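Local coordinates for gentamicin resistance protein (PDB 6CTZ) that probably confers gentamicin and kanamycin resistance as a magnesium-dependent aminoglycoside 2''-phosphotransferase, transferring a phosphate from a guanine nucleotide to the 2''-hydroxyl of the antibiotic, at residues Leu52-Gln57 / Gly216-Ser221; Ile56-Leu61 / Ala134-Thr139; His190-Pro195 / Ile212-Asp217; Ser124-Glu129 / Pro186-Gly191. The protein carries 2 engineered substitutions. All coordinates share one frame; numbering follows the deposited sequence.

Contact 1: residues Leu52-Gln57 / Gly216-Ser221; sequences LNKEIQ and GDAAIS. With KAN (kanamycin a), chain E.
Lys54 and Glu55, neighbours on helix 46-62, reach the loop that follows strand 209-212 in different ways, the first gripping backbone oxygens and the second lying against the backbone of Gly216. Lys54 comes first along the helix. Its chain leaves with CG anti to the backbone N (chi1 169°) and bends once, at chi3, which turns the ammonium group in among the carbonyls of the loop. NZ donates to Gly216 O at 2.7 Å and to Ala218 O at 2.8 Å, but the two bonds differ in direction: the first reaches its oxygen from above the carbonyl plane, 51° out of it, whereas the second lies in the plane of its carbonyl, on a lone pair. Two bonds thus hold one buried ammonium between residues 216 and 218, and the methylene CE rests 4.2 Å from Ala218 CB. In protein-kinase terms the helix takes the place of helix C of the N-terminal lobe, and the loop is the continuation of the Asp-Phe-Gly motif, so the contact crosses between the lobes beside the nucleotide site. Next along the helix, the extended chain of Glu55 brings its carboxylate alongside Gly216, with CD 3.4 Å from Gly216 N. The carboxylate takes its strong partners from outside the two segments: OE1 forms a salt bridge with Arg41, a GDP-binding residue, and OE2 accepts from the backbone N of Phe215. Between the two carbonyls held by Lys54, the chain turns Asp217 away from the helix, and its OD2 accepts a hydrogen bond of 2.8 Å from kanamycin N4.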
# COMPACT_ATOMS: atom_id res chain seq x y z
N LEU A 52 5.55 -9.46 7.66
CA LEU A 52 6.17 -8.85 8.83
C LEU A 52 7.64 -9.25 8.95
O LEU A 52 8.49 -8.41 9.27
CB LEU A 52 5.39 -9.21 10.10
CG LEU A 52 6.01 -8.64 11.37
CD1 LEU A 52 6.15 -7.12 11.27
CD2 LEU A 52 5.18 -9.02 12.58
N ASN A 53 7.96 -10.52 8.67
CA ASN A 53 9.36 -10.92 8.69
C ASN A 53 10.18 -10.13 7.69
O ASN A 53 11.34 -9.78 7.97
CB ASN A 53 9.49 -12.43 8.46
CG ASN A 53 9.29 -13.20 9.74
OD1 ASN A 53 9.74 -12.76 10.79
ND2 ASN A 53 8.59 -14.32 9.66
N LYS A 54 9.60 -9.82 6.53
CA LYS A 54 10.25 -8.93 5.57
C LYS A 54 10.45 -7.54 6.15
O LYS A 54 11.55 -6.99 6.10
CB LYS A 54 9.43 -8.88 4.28
CG LYS A 54 9.84 -7.79 3.29
CD LYS A 54 8.95 -7.80 2.06
CE LYS A 54 7.51 -7.39 2.36
NZ LYS A 54 6.62 -7.67 1.19
N GLU A 55 9.39 -6.96 6.74
CA GLU A 55 9.52 -5.62 7.31
C GLU A 55 10.56 -5.57 8.43
O GLU A 55 11.29 -4.58 8.56
CB GLU A 55 8.17 -5.10 7.81
CG GLU A 55 7.16 -4.81 6.70
CD GLU A 55 5.95 -4.09 7.23
OE1 GLU A 55 5.00 -4.78 7.65
OE2 GLU A 55 5.95 -2.84 7.27
N ILE A 56 10.63 -6.63 9.25
CA ILE A 56 11.61 -6.66 10.33
C ILE A 56 13.03 -6.48 9.80
O ILE A 56 13.86 -5.81 10.41
CB ILE A 56 11.45 -7.96 11.15
CG1 ILE A 56 10.19 -7.90 12.02
CG2 ILE A 56 12.71 -8.24 11.99
CD1 ILE A 56 9.78 -9.23 12.61
N GLN A 57 13.32 -7.08 8.64
CA GLN A 57 14.65 -6.98 8.05
C GLN A 57 14.82 -5.70 7.25
O GLN A 57 15.90 -5.10 7.25
CB GLN A 57 14.92 -8.17 7.14
CG GLN A 57 14.88 -9.53 7.82
CD GLN A 57 14.84 -10.64 6.79
OE1 GLN A 57 13.77 -11.19 6.50
NE2 GLN A 57 15.99 -10.94 6.20
N GLY A 216 4.28 -3.76 4.26
CA GLY A 216 4.10 -5.19 4.07
C GLY A 216 4.04 -5.64 2.62
O GLY A 216 4.32 -6.81 2.34
N ASP A 217 3.70 -4.74 1.70
CA ASP A 217 3.68 -5.06 0.28
C ASP A 217 4.97 -4.68 -0.43
O ASP A 217 5.01 -4.69 -1.66
CB ASP A 217 2.46 -4.42 -0.39
CG ASP A 217 1.17 -5.10 -0.03
OD1 ASP A 217 1.05 -6.33 -0.25
OD2 ASP A 217 0.27 -4.43 0.49
N ALA A 218 6.03 -4.34 0.31
CA ALA A 218 7.27 -3.95 -0.34
C ALA A 218 7.75 -5.05 -1.28
O ALA A 218 7.69 -6.24 -0.97
CB ALA A 218 8.35 -3.65 0.70
N ALA A 219 8.22 -4.64 -2.45
CA ALA A 219 8.57 -5.58 -3.50
C ALA A 219 9.62 -4.94 -4.40
O ALA A 219 9.77 -3.72 -4.42
CB ALA A 219 7.35 -5.99 -4.32
N ILE A 220 10.35 -5.78 -5.12
CA ILE A 220 11.16 -5.31 -6.24
C ILE A 220 10.26 -5.44 -7.47
O ILE A 220 9.95 -6.56 -7.90
CB ILE A 220 12.45 -6.12 -6.41
CG1 ILE A 220 13.27 -6.10 -5.11
CG2 ILE A 220 13.24 -5.59 -7.60
CD1 ILE A 220 13.54 -4.72 -4.58
N SER A 221 9.78 -4.31 -7.99
CA SER A 221 8.76 -4.37 -9.02
C SER A 221 8.78 -3.08 -9.83
O SER A 221 9.77 -2.34 -9.81
CB SER A 221 7.38 -4.64 -8.38
OG SER A 221 6.43 -5.01 -9.36
C1 KAN E . -10.33 -0.49 -2.29
C2 KAN E . -11.07 -0.32 -3.62
C3 KAN E . -11.67 1.07 -3.69
C4 KAN E . -12.62 1.21 -2.51
C5 KAN E . -11.88 1.00 -1.19
C6 KAN E . -12.84 1.06 0.00
C7 KAN E . -5.39 0.34 -0.57
C8 KAN E . -6.21 -0.93 -0.37
C9 KAN E . -7.39 -0.95 -1.35
C10 KAN E . -8.26 0.30 -1.23
C11 KAN E . -7.41 1.56 -1.37
C12 KAN E . -6.26 1.57 -0.36
C13 KAN E . -5.67 -3.27 -0.01
C14 KAN E . -4.43 -4.02 0.44
C15 KAN E . -3.53 -4.27 -0.78
C16 KAN E . -4.32 -5.01 -1.85
C17 KAN E . -5.59 -4.25 -2.18
C18 KAN E . -6.43 -5.05 -3.15
N1 KAN E . -12.07 0.79 1.21
N2 KAN E . -8.21 2.76 -1.19
N3 KAN E . -4.26 0.34 0.36
N4 KAN E . -2.33 -5.02 -0.44
O5 KAN E . -11.16 -0.24 -1.15
O6 KAN E . -10.14 -0.51 -4.69
O7 KAN E . -12.39 1.25 -4.92
O8 KAN E . -13.19 2.52 -2.54
O9 KAN E . -9.20 0.38 -2.30
O10 KAN E . -8.21 -2.10 -1.07
O11 KAN E . -5.31 -2.02 -0.59
O12 KAN E . -6.35 -4.05 -1.00
O13 KAN E . -3.79 -3.25 1.46
O14 KAN E . -3.56 -5.13 -3.07
O15 KAN E . -7.63 -4.32 -3.46

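Contact 2: residues Ile56-Leu61 / Ala134-Thr139; sequences IQLLPL and AGVPVT
The first torsion of Leu58 (174°) places its branched end on the side remote from its backbone N, and chi1 of Val136 (179°) sets CG1 anti to the backbone N and leaves CG2 beside that N, anti to the carbonyl carbon; these settings bring the leucine methyls and one valine methyl together. The valine belongs to a Schellman motif: helix 128-133 ends here, with Gly135 as the C-prime residue at positive phi, Gly135 N bonded to Ile132 O and Val136 N to Ala131 O. The end of that helix is packed against helix 46-62, which corresponds to helix C of the kinase fold. Ala134, just before the glycine, sits closest to the helix backbone, its CA 5.1 Å from that of Gln57. Its methyl lies against the helix, 3.7 Å from Gln57 CB, and also meets Leu58 and Leu61, so that it touches three residues spanning one turn. Gln57 runs its extended chain past the carbonyl of Ala134, CB standing 3.4 Å from Ala134 O. This side of the contact is exposed, while Leu58, Ala134 and Val136 are buried and form its apolar part. Leu58 extends the packing to Ala218, in the loop after the Asp-Phe-Gly turn, and Val136 extends it to Lys54, one turn back on the helix. Leu58 and Val136 approach at a slant, both leucine methyls resting on the one valine branch: CD2 is 4.0 Å and CD1 4.1 Å from Val136 CG2.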
# COMPACT_ATOMS: atom_id res chain seq x y z
N ILE A 56 10.63 -6.63 9.25
CA ILE A 56 11.61 -6.66 10.33
C ILE A 56 13.03 -6.48 9.80
O ILE A 56 13.86 -5.81 10.41
CB ILE A 56 11.45 -7.96 11.15
CG1 ILE A 56 10.19 -7.90 12.02
CG2 ILE A 56 12.71 -8.24 11.99
CD1 ILE A 56 9.78 -9.23 12.61
N GLN A 57 13.32 -7.08 8.64
CA GLN A 57 14.65 -6.98 8.05
C GLN A 57 14.82 -5.70 7.25
O GLN A 57 15.90 -5.10 7.25
CB GLN A 57 14.92 -8.17 7.14
CG GLN A 57 14.88 -9.53 7.82
CD GLN A 57 14.84 -10.64 6.79
OE1 GLN A 57 13.77 -11.19 6.50
NE2 GLN A 57 15.99 -10.94 6.20
N LEU A 58 13.77 -5.28 6.53
CA LEU A 58 13.91 -4.18 5.59
C LEU A 58 13.92 -2.82 6.29
O LEU A 58 14.73 -1.95 5.95
CB LEU A 58 12.77 -4.21 4.57
CG LEU A 58 12.72 -3.02 3.61
CD1 LEU A 58 13.94 -3.01 2.68
CD2 LEU A 58 11.44 -3.01 2.79
N LEU A 59 12.99 -2.61 7.22
CA LEU A 59 12.80 -1.25 7.73
C LEU A 59 14.05 -0.68 8.38
O LEU A 59 14.33 0.51 8.17
CB LEU A 59 11.58 -1.18 8.67
CG LEU A 59 10.23 -1.42 7.99
CD1 LEU A 59 9.09 -1.42 9.02
CD2 LEU A 59 9.97 -0.40 6.91
N PRO A 60 14.83 -1.44 9.17
CA PRO A 60 16.04 -0.85 9.75
C PRO A 60 17.02 -0.37 8.70
O PRO A 60 17.74 0.60 8.95
CB PRO A 60 16.61 -1.99 10.60
CG PRO A 60 15.42 -2.81 10.96
CD PRO A 60 14.56 -2.78 9.73
N LEU A 61 17.04 -0.99 7.52
CA LEU A 61 17.93 -0.56 6.46
C LEU A 61 17.41 0.69 5.76
O LEU A 61 18.20 1.44 5.19
CB LEU A 61 18.08 -1.68 5.43
CG LEU A 61 18.57 -3.00 6.01
CD1 LEU A 61 18.52 -4.12 4.97
CD2 LEU A 61 19.97 -2.85 6.59
N ALA A 134 17.05 -8.82 2.31
CA ALA A 134 16.17 -8.61 3.45
C ALA A 134 14.81 -9.29 3.28
O ALA A 134 13.89 -9.00 4.05
CB ALA A 134 15.98 -7.12 3.73
N GLY A 135 14.66 -10.15 2.29
CA GLY A 135 13.42 -10.87 2.08
C GLY A 135 12.39 -10.17 1.22
O GLY A 135 11.24 -10.63 1.16
N VAL A 136 12.76 -9.08 0.55
CA VAL A 136 11.83 -8.40 -0.36
C VAL A 136 11.70 -9.24 -1.62
O VAL A 136 12.72 -9.55 -2.25
CB VAL A 136 12.30 -6.97 -0.66
CG1 VAL A 136 11.36 -6.28 -1.62
CG2 VAL A 136 12.42 -6.17 0.63
N PRO A 137 10.51 -9.67 -2.01
CA PRO A 137 10.38 -10.52 -3.20
C PRO A 137 10.53 -9.71 -4.47
O PRO A 137 10.25 -8.51 -4.52
CB PRO A 137 8.95 -11.05 -3.08
CG PRO A 137 8.22 -9.95 -2.39
CD PRO A 137 9.20 -9.38 -1.39
N VAL A 138 10.98 -10.39 -5.52
CA VAL A 138 11.02 -9.81 -6.86
C VAL A 138 9.73 -10.22 -7.55
O VAL A 138 9.50 -11.41 -7.79
CB VAL A 138 12.25 -10.28 -7.64
CG1 VAL A 138 12.23 -9.71 -9.05
CG2 VAL A 138 13.53 -9.89 -6.90
N THR A 139 8.87 -9.25 -7.83
CA THR A 139 7.55 -9.50 -8.40
C THR A 139 7.58 -9.01 -9.84
O THR A 139 7.54 -7.80 -10.09
CB THR A 139 6.48 -8.72 -7.64
OG1 THR A 139 6.49 -9.10 -6.26
CG2 THR A 139 5.09 -8.98 -8.25

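Contact 3: residues His190-Pro195 / Ile212-Asp217; sequences HGDLSP and IIDFGD. With MG (magnesium ion), chain C; MG (magnesium ion), chain D; GDP (guanosine-5'-diphosphate), chain B; KAN (kanamycin a), chain E.
His190 reaches from its own loop into the Asp-Phe-Gly turn, formed here by Asp214, Phe215 and Gly216. From CB, a trans first torsion (chi1 177°) carries the imidazole across to the other segment. ND1 accepts from Asp192 N, which closes one side of the ring onto its own loop. CD2 stands over the centre of the Phe215 ring, 3.6 Å above its plane, in an edge-to-face pair with planes at 58°; CE1 lies 3.0 Å from Asp214 O. At the tip, NE2 donates to Ile213 O at 3.0 Å, nearly straight (163°) and in the imidazole plane. Both ring nitrogens are therefore engaged, fixing the rotation of the ring. Beyond it, the carboxylates of Asp192 and Asp217 meet almost perpendicular to each other, their OD2 atoms 3.5 Å apart. Kanamycin N3 and O13 donate to Asp192 OD1 and OD2. Asp214 OD2 bridges the two magnesium ions: it lies 2.1 Å from the one that His197 also ligates and 2.3 Å from the other, which Asp214 OD1 binds as well. Phosphate oxygens of GDP bind both ions. Through His190, then, the loop that holds the antibiotic and the turn that holds the metals are fixed to each other.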
# COMPACT_ATOMS: atom_id res chain seq x y z
N HIS A 190 7.13 0.66 -2.31
CA HIS A 190 6.37 0.48 -1.08
C HIS A 190 5.28 -0.56 -1.28
O HIS A 190 5.07 -1.44 -0.42
CB HIS A 190 5.78 1.83 -0.66
CG HIS A 190 4.91 1.77 0.56
ND1 HIS A 190 3.60 1.34 0.52
CD2 HIS A 190 5.15 2.14 1.84
CE1 HIS A 190 3.07 1.43 1.73
NE2 HIS A 190 3.99 1.91 2.55
N GLY A 191 4.59 -0.51 -2.42
CA GLY A 191 3.64 -1.54 -2.80
C GLY A 191 2.22 -1.34 -2.33
O GLY A 191 1.33 -2.04 -2.83
N ASP A 192 1.97 -0.42 -1.41
CA ASP A 192 0.61 -0.17 -0.93
C ASP A 192 0.51 1.30 -0.52
O ASP A 192 0.13 1.64 0.60
CB ASP A 192 0.27 -1.13 0.21
CG ASP A 192 -1.22 -1.27 0.45
OD1 ASP A 192 -2.03 -1.06 -0.48
OD2 ASP A 192 -1.58 -1.63 1.59
N LEU A 193 0.90 2.20 -1.44
CA LEU A 193 1.19 3.59 -1.08
C LEU A 193 -0.08 4.44 -1.20
O LEU A 193 -0.23 5.28 -2.09
CB LEU A 193 2.34 4.12 -1.92
CG LEU A 193 2.96 5.44 -1.46
CD1 LEU A 193 3.61 5.29 -0.09
CD2 LEU A 193 4.00 5.90 -2.46
N SER A 194 -0.98 4.22 -0.26
CA SER A 194 -2.27 4.88 -0.20
C SER A 194 -2.31 5.83 0.99
O SER A 194 -1.55 5.67 1.95
CB SER A 194 -3.39 3.85 -0.07
OG SER A 194 -3.07 2.83 0.88
N PRO A 195 -3.20 6.84 0.96
CA PRO A 195 -3.14 7.91 1.97
C PRO A 195 -3.60 7.49 3.35
O PRO A 195 -3.38 8.25 4.31
CB PRO A 195 -4.02 9.02 1.36
CG PRO A 195 -4.91 8.30 0.39
CD PRO A 195 -4.04 7.22 -0.19
N ILE A 212 5.35 7.49 7.01
CA ILE A 212 4.73 6.49 6.13
C ILE A 212 4.76 5.16 6.88
O ILE A 212 5.81 4.78 7.42
CB ILE A 212 5.49 6.34 4.80
CG1 ILE A 212 5.50 7.66 4.02
CG2 ILE A 212 4.88 5.21 3.95
CD1 ILE A 212 4.19 7.97 3.30
N ILE A 213 3.62 4.46 6.92
CA ILE A 213 3.53 3.17 7.58
C ILE A 213 3.23 2.04 6.59
O ILE A 213 3.05 2.28 5.38
CB ILE A 213 2.50 3.21 8.73
CG1 ILE A 213 1.11 3.59 8.19
CG2 ILE A 213 2.97 4.16 9.84
CD1 ILE A 213 -0.00 3.35 9.19
N ASP A 214 3.18 0.81 7.10
CA ASP A 214 2.74 -0.40 6.40
C ASP A 214 3.52 -0.72 5.13
O ASP A 214 3.03 -0.52 4.02
CB ASP A 214 1.24 -0.38 6.09
CG ASP A 214 0.74 -1.75 5.63
OD1 ASP A 214 1.53 -2.74 5.67
OD2 ASP A 214 -0.45 -1.83 5.23
N PHE A 215 4.72 -1.25 5.30
CA PHE A 215 5.57 -1.68 4.20
C PHE A 215 5.40 -3.16 3.86
O PHE A 215 6.28 -3.74 3.22
CB PHE A 215 7.04 -1.36 4.51
CG PHE A 215 7.39 0.11 4.44
CD1 PHE A 215 6.92 1.01 5.40
CD2 PHE A 215 8.20 0.59 3.42
CE1 PHE A 215 7.26 2.36 5.34
CE2 PHE A 215 8.54 1.93 3.35
CZ PHE A 215 8.06 2.82 4.32
N GLY A 216 4.28 -3.76 4.26
CA GLY A 216 4.10 -5.19 4.07
C GLY A 216 4.04 -5.64 2.62
O GLY A 216 4.32 -6.81 2.34
N ASP A 217 3.70 -4.74 1.70
CA ASP A 217 3.68 -5.06 0.28
C ASP A 217 4.97 -4.68 -0.43
O ASP A 217 5.01 -4.69 -1.66
CB ASP A 217 2.46 -4.42 -0.39
CG ASP A 217 1.17 -5.10 -0.03
OD1 ASP A 217 1.05 -6.33 -0.25
OD2 ASP A 217 0.27 -4.43 0.49
MG MG C . -2.29 -0.93 5.73
MG MG D . -0.07 -4.06 4.93
PB GDP B . -2.34 -3.79 7.19
O1B GDP B . -1.01 -4.32 6.70
O2B GDP B . -2.94 -2.79 6.22
O3B GDP B . -3.28 -4.89 7.61
O3A GDP B . -1.99 -3.01 8.57
PA GDP B . -1.28 -1.57 8.77
O1A GDP B . 0.19 -1.72 8.98
O2A GDP B . -1.66 -0.63 7.63
O5' GDP B . -1.93 -1.11 10.19
C5' GDP B . -3.35 -1.07 10.31
C4' GDP B . -3.77 0.34 10.66
O4' GDP B . -3.28 0.66 11.96
C3' GDP B . -3.19 1.42 9.76
O3' GDP B . -3.90 1.56 8.53
C2' GDP B . -3.37 2.63 10.65
O2' GDP B . -4.74 3.04 10.66
C1' GDP B . -3.06 2.06 12.02
N9 GDP B . -1.64 2.28 12.35
C8 GDP B . -0.62 1.39 12.26
N7 GDP B . 0.53 1.99 12.67
C5 GDP B . 0.24 3.25 13.02
C6 GDP B . 0.97 4.42 13.52
O6 GDP B . 2.19 4.36 13.74
N1 GDP B . 0.25 5.54 13.75
C2 GDP B . -1.08 5.63 13.53
N2 GDP B . -1.71 6.79 13.80
N3 GDP B . -1.81 4.60 13.06
C4 GDP B . -1.20 3.43 12.82
C1 KAN E . -10.33 -0.49 -2.29
C2 KAN E . -11.07 -0.32 -3.62
C3 KAN E . -11.67 1.07 -3.69
C4 KAN E . -12.62 1.21 -2.51
C5 KAN E . -11.88 1.00 -1.19
C6 KAN E . -12.84 1.06 0.00
C7 KAN E . -5.39 0.34 -0.57
C8 KAN E . -6.21 -0.93 -0.37
C9 KAN E . -7.39 -0.95 -1.35
C10 KAN E . -8.26 0.30 -1.23
C11 KAN E . -7.41 1.56 -1.37
C12 KAN E . -6.26 1.57 -0.36
C13 KAN E . -5.67 -3.27 -0.01
C14 KAN E . -4.43 -4.02 0.44
C15 KAN E . -3.53 -4.27 -0.78
C16 KAN E . -4.32 -5.01 -1.85
C17 KAN E . -5.59 -4.25 -2.18
C18 KAN E . -6.43 -5.05 -3.15
N1 KAN E . -12.07 0.79 1.21
N2 KAN E . -8.21 2.76 -1.19
N3 KAN E . -4.26 0.34 0.36
N4 KAN E . -2.33 -5.02 -0.44
O5 KAN E . -11.16 -0.24 -1.15
O6 KAN E . -10.14 -0.51 -4.69
O7 KAN E . -12.39 1.25 -4.92
O8 KAN E . -13.19 2.52 -2.54
O9 KAN E . -9.20 0.38 -2.30
O10 KAN E . -8.21 -2.10 -1.07
O11 KAN E . -5.31 -2.02 -0.59
O12 KAN E . -6.35 -4.05 -1.00
O13 KAN E . -3.79 -3.25 1.46
O14 KAN E . -3.56 -5.13 -3.07
O15 KAN E . -7.63 -4.32 -3.46
O HOH W 1 3.31 -1.96 1.68
O HOH W 2 0.61 -3.41 3.00
O HOH W 3 -4.07 0.03 6.08
O HOH W 4 -3.00 -1.41 3.81
O HOH W 5 1.13 -5.82 5.18
O HOH W 6 -1.60 -4.99 3.94

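Contact 4: residues Ser124-Glu129 / Pro186-Gly191; sequences SAFPVE and PRLIHG
Leu188, Ser124 and Arg187 carry most of this contact, in which the short strand 187-189 runs past the break between helices 106-125 and 128-133 of the C-terminal lobe; the strand leads into the His-Gly-Asp loop that corresponds to the catalytic loop of the kinase fold. Leu188 turns its side chain to the helical side. With chi1 at 177° its branch point swings clear of the strand's own N, which sends CD2 obliquely onto Phe126, 3.8 Å from CD2 of that ring and about as near its CB. Phe126 and Leu188 both also touch Leu62, at the end of helix 46-62. Ser124, in the last turn of the first helix, packs OG against the aliphatic part of Arg187, 3.9 Å from its CG. The arginine chain bends at chi2, which brings CD to within 3.5 Å of Ser124 O. Val128 opens the second helix and plays a lesser part; in the modelled conformer its CG2 lies over the strand backbone. No direct hydrogen bond joins the two segments; three waters span the gap instead. One lies between Ser124 OG and Leu188 O, donating to the carbonyl, and another takes a bond from Arg187 NH1 in the guanidinium plane while donating to Ser124 O. The third links the backbones alone: it accepts from Leu188 N at 2.9 Å and donates to Phe126 O at 2.7 Å.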
# COMPACT_ATOMS: atom_id res chain seq x y z
N SER A 124 13.40 4.38 -5.04
CA SER A 124 13.97 3.99 -6.32
C SER A 124 15.48 4.03 -6.33
O SER A 124 16.09 3.43 -7.22
CB SER A 124 13.43 4.89 -7.44
OG SER A 124 12.10 4.54 -7.77
N ALA A 125 16.11 4.71 -5.38
CA ALA A 125 17.56 4.73 -5.25
C ALA A 125 18.08 3.65 -4.30
O ALA A 125 19.30 3.45 -4.24
CB ALA A 125 18.02 6.11 -4.76
N PHE A 126 17.21 2.96 -3.58
CA PHE A 126 17.67 1.98 -2.61
C PHE A 126 18.22 0.74 -3.33
O PHE A 126 17.60 0.24 -4.26
CB PHE A 126 16.53 1.57 -1.67
CG PHE A 126 16.99 0.75 -0.50
CD1 PHE A 126 17.54 1.36 0.62
CD2 PHE A 126 16.95 -0.64 -0.55
CE1 PHE A 126 17.98 0.61 1.69
CE2 PHE A 126 17.40 -1.39 0.52
CZ PHE A 126 17.92 -0.77 1.64
N PRO A 127 19.37 0.21 -2.90
CA PRO A 127 19.97 -0.93 -3.62
C PRO A 127 19.06 -2.15 -3.63
O PRO A 127 18.70 -2.70 -2.59
CB PRO A 127 21.27 -1.19 -2.85
CG PRO A 127 21.60 0.15 -2.26
CD PRO A 127 20.26 0.72 -1.85
N VAL A 128 18.69 -2.58 -4.84
CA VAL A 128 17.74 -3.69 -4.99
C VAL A 128 18.29 -4.96 -4.33
O VAL A 128 17.55 -5.72 -3.70
CB VAL A 128 17.42 -3.89 -6.48
CG1 VAL A 128 16.76 -5.24 -6.73
CG2 VAL A 128 16.54 -2.73 -7.00
N GLU A 129 19.59 -5.20 -4.49
CA GLU A 129 20.19 -6.41 -3.92
C GLU A 129 20.11 -6.42 -2.39
O GLU A 129 19.92 -7.48 -1.79
CB GLU A 129 21.63 -6.60 -4.41
CG GLU A 129 22.65 -5.60 -3.88
CD GLU A 129 22.69 -4.28 -4.64
OE1 GLU A 129 21.83 -4.03 -5.52
OE2 GLU A 129 23.61 -3.48 -4.34
N PRO A 186 13.21 -2.74 -12.67
CA PRO A 186 12.65 -2.96 -11.34
C PRO A 186 13.33 -2.11 -10.27
O PRO A 186 14.52 -1.77 -10.37
CB PRO A 186 12.90 -4.45 -11.10
CG PRO A 186 13.15 -5.04 -12.45
CD PRO A 186 13.79 -3.96 -13.25
N ARG A 187 12.56 -1.74 -9.26
CA ARG A 187 13.05 -0.95 -8.14
C ARG A 187 12.34 -1.43 -6.88
O ARG A 187 11.29 -2.07 -6.95
CB ARG A 187 12.65 0.52 -8.28
CG ARG A 187 13.03 1.18 -9.59
CD ARG A 187 14.50 1.45 -9.65
NE ARG A 187 14.83 2.11 -10.91
CZ ARG A 187 16.07 2.32 -11.35
NH1 ARG A 187 17.10 1.93 -10.61
NH2 ARG A 187 16.27 2.91 -12.52
N LEU A 188 12.91 -1.10 -5.72
CA LEU A 188 12.15 -1.23 -4.48
C LEU A 188 10.94 -0.31 -4.53
O LEU A 188 11.08 0.88 -4.81
CB LEU A 188 13.01 -0.85 -3.28
CG LEU A 188 12.27 -0.88 -1.93
CD1 LEU A 188 11.80 -2.29 -1.59
CD2 LEU A 188 13.15 -0.32 -0.83
N ILE A 189 9.75 -0.87 -4.29
CA ILE A 189 8.52 -0.08 -4.15
C ILE A 189 7.91 -0.32 -2.78
O ILE A 189 8.10 -1.38 -2.16
CB ILE A 189 7.49 -0.36 -5.27
CG1 ILE A 189 6.91 -1.78 -5.19
CG2 ILE A 189 8.10 -0.13 -6.64
CD1 ILE A 189 5.69 -1.98 -6.06
N HIS A 190 7.13 0.66 -2.31
CA HIS A 190 6.37 0.48 -1.08
C HIS A 190 5.28 -0.56 -1.28
O HIS A 190 5.07 -1.44 -0.42
CB HIS A 190 5.78 1.83 -0.66
CG HIS A 190 4.91 1.77 0.56
ND1 HIS A 190 3.60 1.34 0.52
CD2 HIS A 190 5.15 2.14 1.84
CE1 HIS A 190 3.07 1.43 1.73
NE2 HIS A 190 3.99 1.91 2.55
N GLY A 191 4.59 -0.51 -2.42
CA GLY A 191 3.64 -1.54 -2.80
C GLY A 191 2.22 -1.34 -2.33
O GLY A 191 1.33 -2.04 -2.83
O HOH W 7 10.35 3.02 -6.42
O HOH W 8 17.48 0.95 -7.89
O HOH W 9 15.31 0.57 -5.70

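How the contacts relate
From the N terminus, helix 46-62 opens two loops: contact 2 closes the shorter at 134-139, and contact 1 the longer at 216-221. Contact 4 starts at 124-129, inside the loop of contact 2, and closes beyond it at 186-191, so these two cross, while contact 4 nests within contact 1. Contact 3 follows contact 2 in series and closes a short loop holding strand 198-200 and most of 209-212. Residues 219-221 probably hydrogen-bond both to 137-139 and to 187-189. Contacts 1 and 2 tie helix 46-62 to loops of the other lobe, contact 3 joins the two site loops, and contact 4 joins strand 187-189 to helices 106-125 and 128-133.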